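CELL division protein FTSZ (PDB 4B46) binds GTP and belongs to the tubulin and FtsZ superfamily, controlling cell shape in an archaeon and being essential for the rod-shaped cells that swim efficiently. Local coordinates at residues F101-G106 against E129-L134; I220-G225 against R294-L299; V228-Y233 against I344-V349; L283-E288 against T350-I355; E290-A295 against T322-V327. One frame throughout, in Å; residues are numbered along the deposited sequence.

Contact 1: residues F101-G106 against E129-L134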
# COMPACT_ATOMS: atom_id res chain seq x y z
N PHE A 101 9.11 5.95 4.44
CA PHE A 101 9.38 4.62 3.90
C PHE A 101 8.06 3.90 3.68
O PHE A 101 7.11 4.12 4.44
CB PHE A 101 10.23 3.81 4.87
CG PHE A 101 11.64 4.28 4.99
CD1 PHE A 101 11.98 5.25 5.91
CD2 PHE A 101 12.63 3.74 4.18
CE1 PHE A 101 13.30 5.69 6.02
CE2 PHE A 101 13.93 4.16 4.28
CZ PHE A 101 14.27 5.13 5.20
N LEU A 102 8.00 3.05 2.66
CA LEU A 102 6.86 2.16 2.45
C LEU A 102 7.34 0.72 2.21
O LEU A 102 8.01 0.42 1.22
CB LEU A 102 5.98 2.63 1.29
CG LEU A 102 4.74 1.79 1.02
CD1 LEU A 102 3.71 1.96 2.14
CD2 LEU A 102 4.12 2.12 -0.33
N VAL A 103 6.98 -0.17 3.14
CA VAL A 103 7.35 -1.58 3.03
C VAL A 103 6.16 -2.33 2.45
O VAL A 103 5.07 -2.36 3.03
CB VAL A 103 7.75 -2.16 4.40
CG1 VAL A 103 8.11 -3.65 4.29
CG2 VAL A 103 8.92 -1.36 4.97
N VAL A 104 6.36 -2.90 1.26
CA VAL A 104 5.29 -3.55 0.53
C VAL A 104 5.48 -5.06 0.50
O VAL A 104 6.58 -5.53 0.19
CB VAL A 104 5.22 -3.04 -0.92
CG1 VAL A 104 3.99 -3.65 -1.63
CG2 VAL A 104 5.16 -1.51 -0.93
N SER A 105 4.42 -5.81 0.78
CA SER A 105 4.52 -7.26 0.88
C SER A 105 3.19 -7.98 0.86
O SER A 105 2.19 -7.48 1.37
CB SER A 105 5.23 -7.62 2.17
OG SER A 105 5.40 -9.02 2.24
N GLY A 106 3.18 -9.17 0.27
CA GLY A 106 2.06 -10.08 0.41
C GLY A 106 2.17 -10.70 1.79
O GLY A 106 3.28 -10.96 2.26
N GLU A 129 11.97 9.23 9.97
CA GLU A 129 10.85 9.44 9.06
C GLU A 129 9.77 8.38 9.32
O GLU A 129 10.08 7.31 9.82
CB GLU A 129 11.30 9.36 7.60
CG GLU A 129 12.19 10.51 7.13
CD GLU A 129 13.66 10.25 7.37
OE1 GLU A 129 13.99 9.18 7.94
OE2 GLU A 129 14.48 11.10 6.97
N PRO A 130 8.50 8.68 8.98
CA PRO A 130 7.45 7.66 9.14
C PRO A 130 7.75 6.40 8.32
O PRO A 130 8.31 6.50 7.23
CB PRO A 130 6.20 8.34 8.58
CG PRO A 130 6.47 9.82 8.70
CD PRO A 130 7.96 9.96 8.48
N VAL A 131 7.38 5.23 8.85
CA VAL A 131 7.53 3.98 8.13
C VAL A 131 6.15 3.34 8.00
O VAL A 131 5.53 2.96 8.99
CB VAL A 131 8.49 2.99 8.87
CG1 VAL A 131 8.51 1.62 8.18
CG2 VAL A 131 9.91 3.59 8.99
N TYR A 132 5.67 3.27 6.77
CA TYR A 132 4.36 2.68 6.51
C TYR A 132 4.50 1.31 5.89
O TYR A 132 5.54 0.98 5.31
CB TYR A 132 3.52 3.58 5.60
CG TYR A 132 3.37 4.99 6.13
CD1 TYR A 132 2.82 5.23 7.38
CD2 TYR A 132 3.79 6.08 5.38
CE1 TYR A 132 2.69 6.52 7.87
CE2 TYR A 132 3.66 7.37 5.86
CZ TYR A 132 3.12 7.58 7.10
OH TYR A 132 2.99 8.87 7.58
N GLY A 133 3.46 0.51 6.05
CA GLY A 133 3.36 -0.80 5.41
C GLY A 133 2.26 -0.77 4.36
O GLY A 133 1.29 -0.02 4.49
N LEU A 134 2.45 -1.53 3.29
CA LEU A 134 1.35 -1.88 2.40
C LEU A 134 1.27 -3.39 2.40
O LEU A 134 2.12 -4.06 1.82
CB LEU A 134 1.58 -1.36 0.97
CG LEU A 134 0.58 -1.79 -0.12
CD1 LEU A 134 -0.86 -1.66 0.33
CD2 LEU A 134 0.80 -0.97 -1.39
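The first torsion of L102 sets its CG anti to the backbone nitrogen (chi1 -178°), and the next turn brings CD1 back over the neighbouring strand, 3.8 Å from CB of Y132. From there the same methyl also reaches CB of L134. F101, by contrast, has CG beside its own nitrogen (chi1 -71°), which swings CD1 of the ring to within 4.1 Å of V131 CG2. The E129 carboxylate stands at the edge of this ring, close to its plane and steeply turned against it, with OE1 4.0 Å from F101 CE1. V104 and L134 lie side by side and point the same way. Between the two faces runs regular parallel pairing. Five backbone bonds join the strands, the first from F101 N to P130 O (3.0 Å) and the last from S105 N to L134 O (3.1 Å), the straightest being Y132 N to F101 O. The two strands belong to one beta-alpha-beta crossover of the Rossmann-like GTPase domain. Its connecting helix 111-126 covers V103, S105 and V131, while strand 3-8 continues the sheet beyond 101-106 and G106 touches the bound GDP. On the other face, Y132 packs against I220 and L223 of helix 216-223.

Contact 2: residues I220-G225 against R294-L299; sequences INTLAG and RALLVL
T222 and L296 make the close part of this contact, their side chains crossing at about a right angle. The threonine has CG2 anti to its nitrogen and OG1 beside it (chi1 -60°), a rotation that turns both branches to the strand: OG1 comes 3.6 Å from L296 CB, and CG2 rests near the CB atoms of L296 and R294. The hydroxyl makes its main bond to E218 O, one turn back in the helix. It also receives a proton from a water, 2.7 Å from T222 OG1, which gives its other proton to A295 O. R294 slides past T222 in the opposite direction, its extended chain bringing CD to 3.4 Å from N221 O. The positive charge thus passes close to carbonyls near the helix's C-terminal end, which would probably favour it. Toward G225 the contact becomes looser and wetter. The donors G225 N and R294 NH1 cannot bond each other, and a second water settles the matter: lying in the guanidinium plane, it accepts from both and donates to T222 O at 2.6 Å. Replacing R294 with an alanine would probably strip this water of one of its donors, open a gap beside T222 and leave E326, the arginine's strongest partner, with only R328 of its two basic partners. The helix 216-223 thereby lies over strand 294-301, with T222 and L223 also on L345 of strand 339-347 and T222 against R328 of strand 326-333.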
# COMPACT_ATOMS: atom_id res chain seq x y z
N ILE A 220 0.67 12.42 5.94
CA ILE A 220 1.30 11.96 7.16
C ILE A 220 0.37 12.15 8.36
O ILE A 220 0.20 11.26 9.20
CB ILE A 220 2.66 12.67 7.37
CG1 ILE A 220 3.65 12.17 6.31
CG2 ILE A 220 3.20 12.46 8.78
CD1 ILE A 220 4.93 12.96 6.24
N ASN A 221 -0.25 13.32 8.43
CA ASN A 221 -1.17 13.63 9.52
C ASN A 221 -2.46 12.80 9.48
O ASN A 221 -3.03 12.48 10.52
CB ASN A 221 -1.45 15.13 9.56
CG ASN A 221 -0.27 15.92 10.08
OD1 ASN A 221 0.64 15.36 10.67
ND2 ASN A 221 -0.27 17.23 9.86
N THR A 222 -2.89 12.42 8.29
CA THR A 222 -4.04 11.52 8.16
C THR A 222 -3.70 10.12 8.70
O THR A 222 -4.55 9.46 9.31
CB THR A 222 -4.54 11.44 6.70
OG1 THR A 222 -4.94 12.75 6.28
CG2 THR A 222 -5.76 10.50 6.58
N LEU A 223 -2.46 9.68 8.48
CA LEU A 223 -2.05 8.34 8.87
C LEU A 223 -1.56 8.26 10.31
O LEU A 223 -1.34 7.18 10.82
CB LEU A 223 -0.95 7.84 7.94
CG LEU A 223 -1.30 7.70 6.46
CD1 LEU A 223 -0.07 7.47 5.61
CD2 LEU A 223 -2.31 6.57 6.26
N ALA A 224 -1.37 9.41 10.95
CA ALA A 224 -0.61 9.47 12.20
C ALA A 224 -1.23 8.70 13.37
O ALA A 224 -0.51 8.28 14.28
CB ALA A 224 -0.33 10.93 12.60
N GLY A 225 -2.55 8.53 13.35
CA GLY A 225 -3.22 7.81 14.42
C GLY A 225 -2.93 6.31 14.44
O GLY A 225 -3.26 5.62 15.40
N ARG A 294 -9.70 9.23 10.59
CA ARG A 294 -9.39 10.42 9.81
C ARG A 294 -9.56 10.08 8.35
O ARG A 294 -9.36 8.93 7.96
CB ARG A 294 -7.94 10.87 10.06
CG ARG A 294 -7.63 11.28 11.48
CD ARG A 294 -6.20 11.80 11.58
NE ARG A 294 -5.96 12.52 12.83
CZ ARG A 294 -5.48 11.96 13.93
NH1 ARG A 294 -5.18 10.67 13.95
NH2 ARG A 294 -5.31 12.69 15.02
N ALA A 295 -9.94 11.06 7.54
CA ALA A 295 -10.16 10.86 6.12
C ALA A 295 -9.42 11.93 5.33
O ALA A 295 -9.29 13.07 5.79
CB ALA A 295 -11.65 10.90 5.78
N LEU A 296 -8.94 11.57 4.15
CA LEU A 296 -8.31 12.52 3.26
C LEU A 296 -8.86 12.29 1.87
O LEU A 296 -8.83 11.17 1.36
CB LEU A 296 -6.79 12.31 3.24
CG LEU A 296 -6.02 13.08 2.16
CD1 LEU A 296 -6.08 14.61 2.37
CD2 LEU A 296 -4.56 12.62 2.11
N LEU A 297 -9.37 13.36 1.28
CA LEU A 297 -9.88 13.33 -0.08
C LEU A 297 -8.83 13.89 -1.01
O LEU A 297 -8.26 14.95 -0.75
CB LEU A 297 -11.17 14.16 -0.18
CG LEU A 297 -11.72 14.39 -1.58
CD1 LEU A 297 -12.05 13.06 -2.24
CD2 LEU A 297 -12.96 15.29 -1.52
N VAL A 298 -8.57 13.19 -2.11
CA VAL A 298 -7.62 13.66 -3.10
C VAL A 298 -8.26 13.63 -4.48
O VAL A 298 -8.72 12.58 -4.94
CB VAL A 298 -6.36 12.77 -3.11
CG1 VAL A 298 -5.40 13.24 -4.20
CG2 VAL A 298 -5.67 12.80 -1.74
N LEU A 299 -8.28 14.78 -5.14
CA LEU A 299 -8.75 14.88 -6.52
C LEU A 299 -7.56 15.13 -7.44
O LEU A 299 -6.81 16.06 -7.23
CB LEU A 299 -9.75 16.03 -6.68
CG LEU A 299 -11.24 15.75 -6.54
CD1 LEU A 299 -11.72 14.80 -7.63
CD2 LEU A 299 -11.54 15.18 -5.18
O HOH W 1 -7.25 13.50 7.53
O HOH W 2 -4.86 8.67 11.78

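Contact 3: residues V228-Y233 against I344-V349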
# COMPACT_ATOMS: atom_id res chain seq x y z
N VAL A 228 -4.97 0.50 10.82
CA VAL A 228 -5.16 0.02 9.46
C VAL A 228 -5.81 1.10 8.60
O VAL A 228 -6.73 1.78 9.05
CB VAL A 228 -6.06 -1.23 9.47
CG1 VAL A 228 -6.43 -1.65 8.06
CG2 VAL A 228 -5.38 -2.38 10.21
N SER A 229 -5.35 1.25 7.36
CA SER A 229 -6.00 2.16 6.41
C SER A 229 -6.51 1.45 5.17
O SER A 229 -6.00 0.41 4.78
CB SER A 229 -5.07 3.29 6.00
OG SER A 229 -4.68 4.04 7.13
N THR A 230 -7.52 2.06 4.55
CA THR A 230 -8.11 1.52 3.33
C THR A 230 -8.29 2.67 2.34
O THR A 230 -8.40 3.84 2.74
CB THR A 230 -9.47 0.82 3.62
OG1 THR A 230 -9.97 0.18 2.43
CG2 THR A 230 -10.52 1.81 4.15
N VAL A 231 -8.29 2.36 1.05
CA VAL A 231 -8.42 3.40 0.04
C VAL A 231 -9.61 3.18 -0.90
O VAL A 231 -9.80 2.09 -1.44
CB VAL A 231 -7.10 3.55 -0.77
CG1 VAL A 231 -7.31 4.39 -2.01
CG2 VAL A 231 -6.02 4.17 0.11
N GLY A 232 -10.41 4.23 -1.09
CA GLY A 232 -11.48 4.22 -2.08
C GLY A 232 -11.04 4.98 -3.31
O GLY A 232 -10.17 5.85 -3.21
N TYR A 233 -11.62 4.67 -4.46
CA TYR A 233 -11.10 5.21 -5.72
C TYR A 233 -12.13 5.19 -6.82
O TYR A 233 -12.79 4.18 -7.05
CB TYR A 233 -9.87 4.39 -6.16
CG TYR A 233 -9.31 4.72 -7.54
CD1 TYR A 233 -9.79 4.09 -8.68
CD2 TYR A 233 -8.24 5.61 -7.69
CE1 TYR A 233 -9.28 4.38 -9.94
CE2 TYR A 233 -7.71 5.89 -8.95
CZ TYR A 233 -8.24 5.27 -10.06
OH TYR A 233 -7.72 5.55 -11.30
N ILE A 344 -10.09 8.44 -1.77
CA ILE A 344 -10.35 8.69 -0.37
C ILE A 344 -9.50 7.75 0.46
O ILE A 344 -9.57 6.54 0.30
CB ILE A 344 -11.84 8.49 -0.02
CG1 ILE A 344 -12.71 9.41 -0.91
CG2 ILE A 344 -12.08 8.79 1.45
CD1 ILE A 344 -14.20 9.22 -0.73
N LEU A 345 -8.68 8.32 1.33
CA LEU A 345 -7.87 7.55 2.25
C LEU A 345 -8.59 7.59 3.59
O LEU A 345 -8.91 8.68 4.08
CB LEU A 345 -6.47 8.16 2.38
CG LEU A 345 -5.60 7.70 3.55
CD1 LEU A 345 -5.29 6.19 3.47
CD2 LEU A 345 -4.30 8.52 3.64
N LEU A 346 -8.89 6.42 4.13
CA LEU A 346 -9.53 6.30 5.42
C LEU A 346 -8.56 5.60 6.35
O LEU A 346 -8.19 4.45 6.11
CB LEU A 346 -10.84 5.52 5.32
CG LEU A 346 -11.91 6.13 4.42
CD1 LEU A 346 -13.09 5.19 4.26
CD2 LEU A 346 -12.39 7.47 4.97
N SER A 347 -8.14 6.30 7.40
CA SER A 347 -7.15 5.75 8.31
C SER A 347 -7.80 5.44 9.64
O SER A 347 -8.66 6.18 10.09
CB SER A 347 -5.98 6.73 8.47
OG SER A 347 -5.23 6.45 9.65
N GLY A 348 -7.40 4.33 10.26
CA GLY A 348 -7.92 3.99 11.57
C GLY A 348 -9.30 3.35 11.49
O GLY A 348 -10.15 3.57 12.35
N VAL A 349 -9.52 2.55 10.45
CA VAL A 349 -10.79 1.84 10.33
C VAL A 349 -10.87 0.74 11.37
O VAL A 349 -9.85 0.16 11.75
CB VAL A 349 -11.02 1.28 8.91
CG1 VAL A 349 -11.22 2.42 7.92
CG2 VAL A 349 -9.87 0.38 8.49
O HOH W 3 -7.29 0.72 12.58
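T230 and L346 lie side by side and point the same way, with T230 CG2 3.9 Å from L346 CB, whereas V349 cuts across the row. It crosses both T230 and V228 at about a right angle, placing CG1 against the threonine methyl and CG2 4.0 Å from V228 CG1. On the opposite face V231 and L345 meet aslant, CG2 to CD1. T230 OG1 lies anti to the backbone N (chi1 -174°) and thereby reaches L285 O, leaving the methyl in the crowded position between N and carbonyl carbon. S229 presses OG to within 3.2 Å of S347 CA, yet the hydroxyl is bonded to N163 OD1. The antiparallel backbone pairs T230 with L346 and G232 with I344, two hydrogen bonds each, the straightest being L346 N to T230 O at 3.0 Å. Where the pairing ends, G348 turns with positive phi, and V228 O is gripped twice: by G348 N, from above the carbonyl plane, and by V349 N, more nearly end-on at 3.2 Å. A water then joins V228 N to V349 O. Strand 228-237 pairs on its other edge with 163-168, carrying the one mixed sheet from the GTPase domain into the C-terminal domain. The chemistry implies a buried, aliphatic seam whose S229 and T230 hydroxyls are satisfied from beyond it, S347 OG more weakly by N163 and T222 O.

Contact 4: residues L283-E288 against T350-I355; sequences LTLPCE and TNVPRI
Apolar packing of L285 and C287 on V352, bordered by bridging waters, seats the loop between helix 265-280 and strand 294-301 against the start of helix 353-366. V352 occupies the N-cap position, and its two methyls share the work. CG1 comes 4.0 Å from L285 CD2 and 3.5 Å from P286 O, while CG2 touches C287 CB at 3.9 Å. With CG anti to its nitrogen (chi1 172°), L285 directs its fork at the helix: CD2 faces V352 and, more loosely, I355 CG1, and CD1 lies 4.0 Å from R354 CG on the aliphatic stem of that arginine. The charged end of R354 leads elsewhere, to salt bridges with D168 and E357; its side chain passes about 6 Å from that of N169, which binds GTP. Cut back to an alanine, L285 would probably open a gap beside V352 and I355 and leave the R354 stem without its neighbour. No hydrogen bond passes directly between the segments; water takes that role. One molecule donates to P286 O and accepts from R354 N, 2.9 Å from each, thereby satisfying an amide of the first helical turn. Another accepts from E288 N and donates to T350 O, and a third joins E288 OE1 to N351 ND2. Such a joint is aliphatic at its centre and hydrated around it, with the charge of R354 spent on other partners.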
# COMPACT_ATOMS: atom_id res chain seq x y z
N LEU A 283 -13.40 -0.84 -1.95
CA LEU A 283 -12.22 -0.35 -1.25
C LEU A 283 -11.07 -1.34 -1.35
O LEU A 283 -11.29 -2.52 -1.58
CB LEU A 283 -12.56 -0.14 0.22
CG LEU A 283 -13.79 0.75 0.45
CD1 LEU A 283 -13.97 0.96 1.93
CD2 LEU A 283 -13.64 2.10 -0.28
N THR A 284 -9.84 -0.86 -1.18
CA THR A 284 -8.67 -1.75 -1.19
C THR A 284 -8.86 -2.82 -0.11
O THR A 284 -8.65 -4.01 -0.37
CB THR A 284 -7.34 -0.96 -1.00
OG1 THR A 284 -7.36 -0.23 0.24
CG2 THR A 284 -7.14 0.02 -2.15
N LEU A 285 -9.29 -2.38 1.07
CA LEU A 285 -9.77 -3.27 2.13
C LEU A 285 -11.24 -2.98 2.41
O LEU A 285 -11.56 -1.93 2.95
CB LEU A 285 -8.96 -3.10 3.42
CG LEU A 285 -9.50 -3.84 4.66
CD1 LEU A 285 -9.47 -5.38 4.48
CD2 LEU A 285 -8.74 -3.43 5.92
N PRO A 286 -12.14 -3.90 2.05
CA PRO A 286 -13.57 -3.65 2.32
C PRO A 286 -13.85 -3.49 3.81
O PRO A 286 -13.26 -4.19 4.64
CB PRO A 286 -14.27 -4.89 1.76
CG PRO A 286 -13.35 -5.40 0.72
CD PRO A 286 -11.94 -5.11 1.24
N CYS A 287 -14.74 -2.55 4.13
CA CYS A 287 -15.14 -2.28 5.50
C CYS A 287 -16.29 -1.28 5.49
O CYS A 287 -16.62 -0.73 4.44
CB CYS A 287 -13.97 -1.73 6.32
SG CYS A 287 -13.30 -0.15 5.73
N GLU A 288 -16.89 -1.03 6.64
CA GLU A 288 -17.83 0.07 6.74
C GLU A 288 -17.00 1.31 7.01
O GLU A 288 -16.08 1.27 7.82
CB GLU A 288 -18.84 -0.17 7.85
CG GLU A 288 -19.92 -1.17 7.44
CD GLU A 288 -20.76 -1.65 8.60
OE1 GLU A 288 -20.29 -2.55 9.34
OE2 GLU A 288 -21.89 -1.15 8.75
N THR A 350 -12.08 0.47 11.85
CA THR A 350 -12.30 -0.50 12.93
C THR A 350 -13.50 -1.39 12.65
O THR A 350 -14.29 -1.12 11.73
CB THR A 350 -12.54 0.21 14.28
OG1 THR A 350 -13.62 1.14 14.13
CG2 THR A 350 -11.29 0.96 14.73
N ASN A 351 -13.64 -2.45 13.44
CA ASN A 351 -14.71 -3.44 13.28
C ASN A 351 -14.75 -3.98 11.85
O ASN A 351 -15.82 -4.18 11.28
CB ASN A 351 -16.08 -2.86 13.68
CG ASN A 351 -17.12 -3.93 13.93
OD1 ASN A 351 -16.82 -4.98 14.51
ND2 ASN A 351 -18.35 -3.68 13.49
N VAL A 352 -13.57 -4.19 11.29
CA VAL A 352 -13.43 -4.68 9.93
C VAL A 352 -13.56 -6.21 9.95
O VAL A 352 -12.74 -6.89 10.56
CB VAL A 352 -12.09 -4.24 9.33
CG1 VAL A 352 -11.98 -4.67 7.89
CG2 VAL A 352 -11.93 -2.71 9.46
N PRO A 353 -14.61 -6.75 9.31
CA PRO A 353 -14.84 -8.20 9.31
C PRO A 353 -13.60 -9.00 8.92
O PRO A 353 -13.25 -9.96 9.60
CB PRO A 353 -15.96 -8.38 8.28
CG PRO A 353 -16.73 -7.09 8.36
CD PRO A 353 -15.69 -6.01 8.62
N ARG A 354 -12.94 -8.58 7.85
CA ARG A 354 -11.76 -9.29 7.38
C ARG A 354 -10.65 -9.32 8.44
O ARG A 354 -9.99 -10.34 8.62
CB ARG A 354 -11.26 -8.64 6.09
CG ARG A 354 -9.93 -9.17 5.60
CD ARG A 354 -10.01 -10.65 5.23
NE ARG A 354 -9.23 -10.91 4.02
CZ ARG A 354 -8.69 -12.09 3.71
NH1 ARG A 354 -8.82 -13.12 4.53
NH2 ARG A 354 -8.00 -12.22 2.58
N ILE A 355 -10.46 -8.20 9.14
CA ILE A 355 -9.47 -8.14 10.21
C ILE A 355 -9.89 -8.99 11.41
O ILE A 355 -9.07 -9.71 11.98
CB ILE A 355 -9.19 -6.68 10.64
CG1 ILE A 355 -8.66 -5.89 9.44
CG2 ILE A 355 -8.21 -6.63 11.81
CD1 ILE A 355 -7.54 -6.62 8.69
O HOH W 4 -13.84 -6.74 5.80
O HOH W 5 -15.78 -2.28 9.04
O HOH W 6 -14.35 1.89 9.87
O HOH W 7 -19.00 -1.37 11.84

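Contact 5: residues E290-A295 against T322-V327; sequences EGAERA and TGSMEV
The R294 guanidinium has the sulfur of M325 over one face, with SD 4.3 Å from NH2, and E326 OE1 at its edge. The salt bridge is 2.9 Å from NE to OE1 and lies in the guanidinium plane, although the carboxylate, turned 62° against it, is met from above its own plane. Both side chains run in the same direction, and a water closes their outer ends by accepting from R294 NH2 and donating to E326 OE2. E293 OE2 adds a second salt bridge, to NH1 at 3.1 Å, while OE1 of E326 is also held by R328. Away from this cluster the backbone does the joining. G291 N gives a bond to T322 O in the carbonyl plane (2.8 Å), at backbone angles that call for glycine. T322 OG1, bonded to I318 O one turn back, also accepts from S324 N, forming an ST turn at the C-terminal end of helix 308-322. M325 N reaches E293 O by a bent bond, and A295 N meets E326 O at 3.1 Å, where A295 pairs in parallel with V327. E293 and R294 face S347 on the other neighbouring strand as a classic beta bulge. The two strand starts of this beta-alpha-beta unit are clasped by charges: R294 and E326 each have two partners of opposite sign, probably spreading the burden of neutralisation, and regular pairing begins at A295.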
# COMPACT_ATOMS: atom_id res chain seq x y z
N GLU A 290 -17.99 4.17 8.14
CA GLU A 290 -18.39 4.82 9.38
C GLU A 290 -17.39 4.44 10.49
O GLU A 290 -16.99 3.28 10.60
CB GLU A 290 -19.82 4.43 9.76
CG GLU A 290 -20.37 5.14 10.98
CD GLU A 290 -20.67 6.61 10.74
OE1 GLU A 290 -20.98 6.97 9.58
OE2 GLU A 290 -20.61 7.40 11.70
N GLY A 291 -16.97 5.41 11.28
CA GLY A 291 -16.05 5.12 12.36
C GLY A 291 -14.57 5.25 12.05
O GLY A 291 -13.74 5.06 12.94
N ALA A 292 -14.22 5.54 10.79
CA ALA A 292 -12.83 5.80 10.44
C ALA A 292 -12.34 6.98 11.27
O ALA A 292 -13.10 7.89 11.58
CB ALA A 292 -12.69 6.10 8.96
N GLU A 293 -11.07 6.96 11.64
CA GLU A 293 -10.53 8.00 12.52
C GLU A 293 -10.30 9.31 11.77
O GLU A 293 -10.66 10.38 12.25
CB GLU A 293 -9.22 7.50 13.14
CG GLU A 293 -8.66 8.39 14.24
CD GLU A 293 -7.41 7.81 14.88
OE1 GLU A 293 -7.12 6.61 14.64
OE2 GLU A 293 -6.73 8.54 15.62
N ARG A 294 -9.70 9.23 10.59
CA ARG A 294 -9.39 10.42 9.81
C ARG A 294 -9.56 10.08 8.35
O ARG A 294 -9.36 8.93 7.96
CB ARG A 294 -7.94 10.87 10.06
CG ARG A 294 -7.63 11.28 11.48
CD ARG A 294 -6.20 11.80 11.58
NE ARG A 294 -5.96 12.52 12.83
CZ ARG A 294 -5.48 11.96 13.93
NH1 ARG A 294 -5.18 10.67 13.95
NH2 ARG A 294 -5.31 12.69 15.02
N ALA A 295 -9.94 11.06 7.54
CA ALA A 295 -10.16 10.86 6.12
C ALA A 295 -9.42 11.93 5.33
O ALA A 295 -9.29 13.07 5.79
CB ALA A 295 -11.65 10.90 5.78
N THR A 322 -18.93 9.20 7.36
CA THR A 322 -17.91 8.51 8.16
C THR A 322 -17.96 8.86 9.63
O THR A 322 -17.60 8.04 10.48
CB THR A 322 -16.49 8.83 7.66
OG1 THR A 322 -16.26 10.25 7.75
CG2 THR A 322 -16.30 8.36 6.21
N GLY A 323 -18.38 10.09 9.94
CA GLY A 323 -18.24 10.62 11.28
C GLY A 323 -16.78 10.81 11.69
O GLY A 323 -16.47 10.88 12.88
N SER A 324 -15.88 10.88 10.71
CA SER A 324 -14.45 11.03 11.01
C SER A 324 -14.13 12.26 11.85
O SER A 324 -14.77 13.31 11.73
CB SER A 324 -13.60 11.08 9.73
OG SER A 324 -13.63 9.84 9.04
N MET A 325 -13.13 12.10 12.71
CA MET A 325 -12.65 13.17 13.57
C MET A 325 -12.20 14.38 12.74
O MET A 325 -12.47 15.53 13.09
CB MET A 325 -11.49 12.64 14.40
CG MET A 325 -11.08 13.49 15.59
SD MET A 325 -9.47 12.91 16.19
CE MET A 325 -9.38 13.69 17.80
N GLU A 326 -11.51 14.11 11.63
CA GLU A 326 -10.95 15.15 10.79
C GLU A 326 -11.12 14.74 9.33
O GLU A 326 -10.96 13.57 9.00
CB GLU A 326 -9.45 15.33 11.11
CG GLU A 326 -9.20 15.80 12.52
CD GLU A 326 -7.76 15.65 12.97
OE1 GLU A 326 -6.91 15.20 12.17
OE2 GLU A 326 -7.48 15.97 14.15
N VAL A 327 -11.49 15.68 8.47
CA VAL A 327 -11.57 15.37 7.05
C VAL A 327 -10.80 16.40 6.26
O VAL A 327 -11.20 17.57 6.19
CB VAL A 327 -13.02 15.31 6.52
CG1 VAL A 327 -13.02 14.99 5.02
CG2 VAL A 327 -13.85 14.27 7.29
O HOH W 8 -5.19 15.61 15.00

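Overall arrangement
Contacts 1 and 3 are the buried pair, both strand-to-strand within the same mixed sheet, one parallel in the GTPase domain and one antiparallel in the C-terminal domain. The other three lie nearer the surface, and each differs: contact 2 relies on water bridges, contact 4 on aliphatic packing bordered by water, contact 5 on salt bridges with a short parallel pairing. Contact 2 seats a helix on strand 294-301, which contact 5 pairs with 326-333, and the two share R294: its stem and one water bridge serve the first, its salt bridges the second. Contact 4 adjoins contact 3 through T284 OG1 and V231 N. Contact 1 meets contact 2 at helix 216-223.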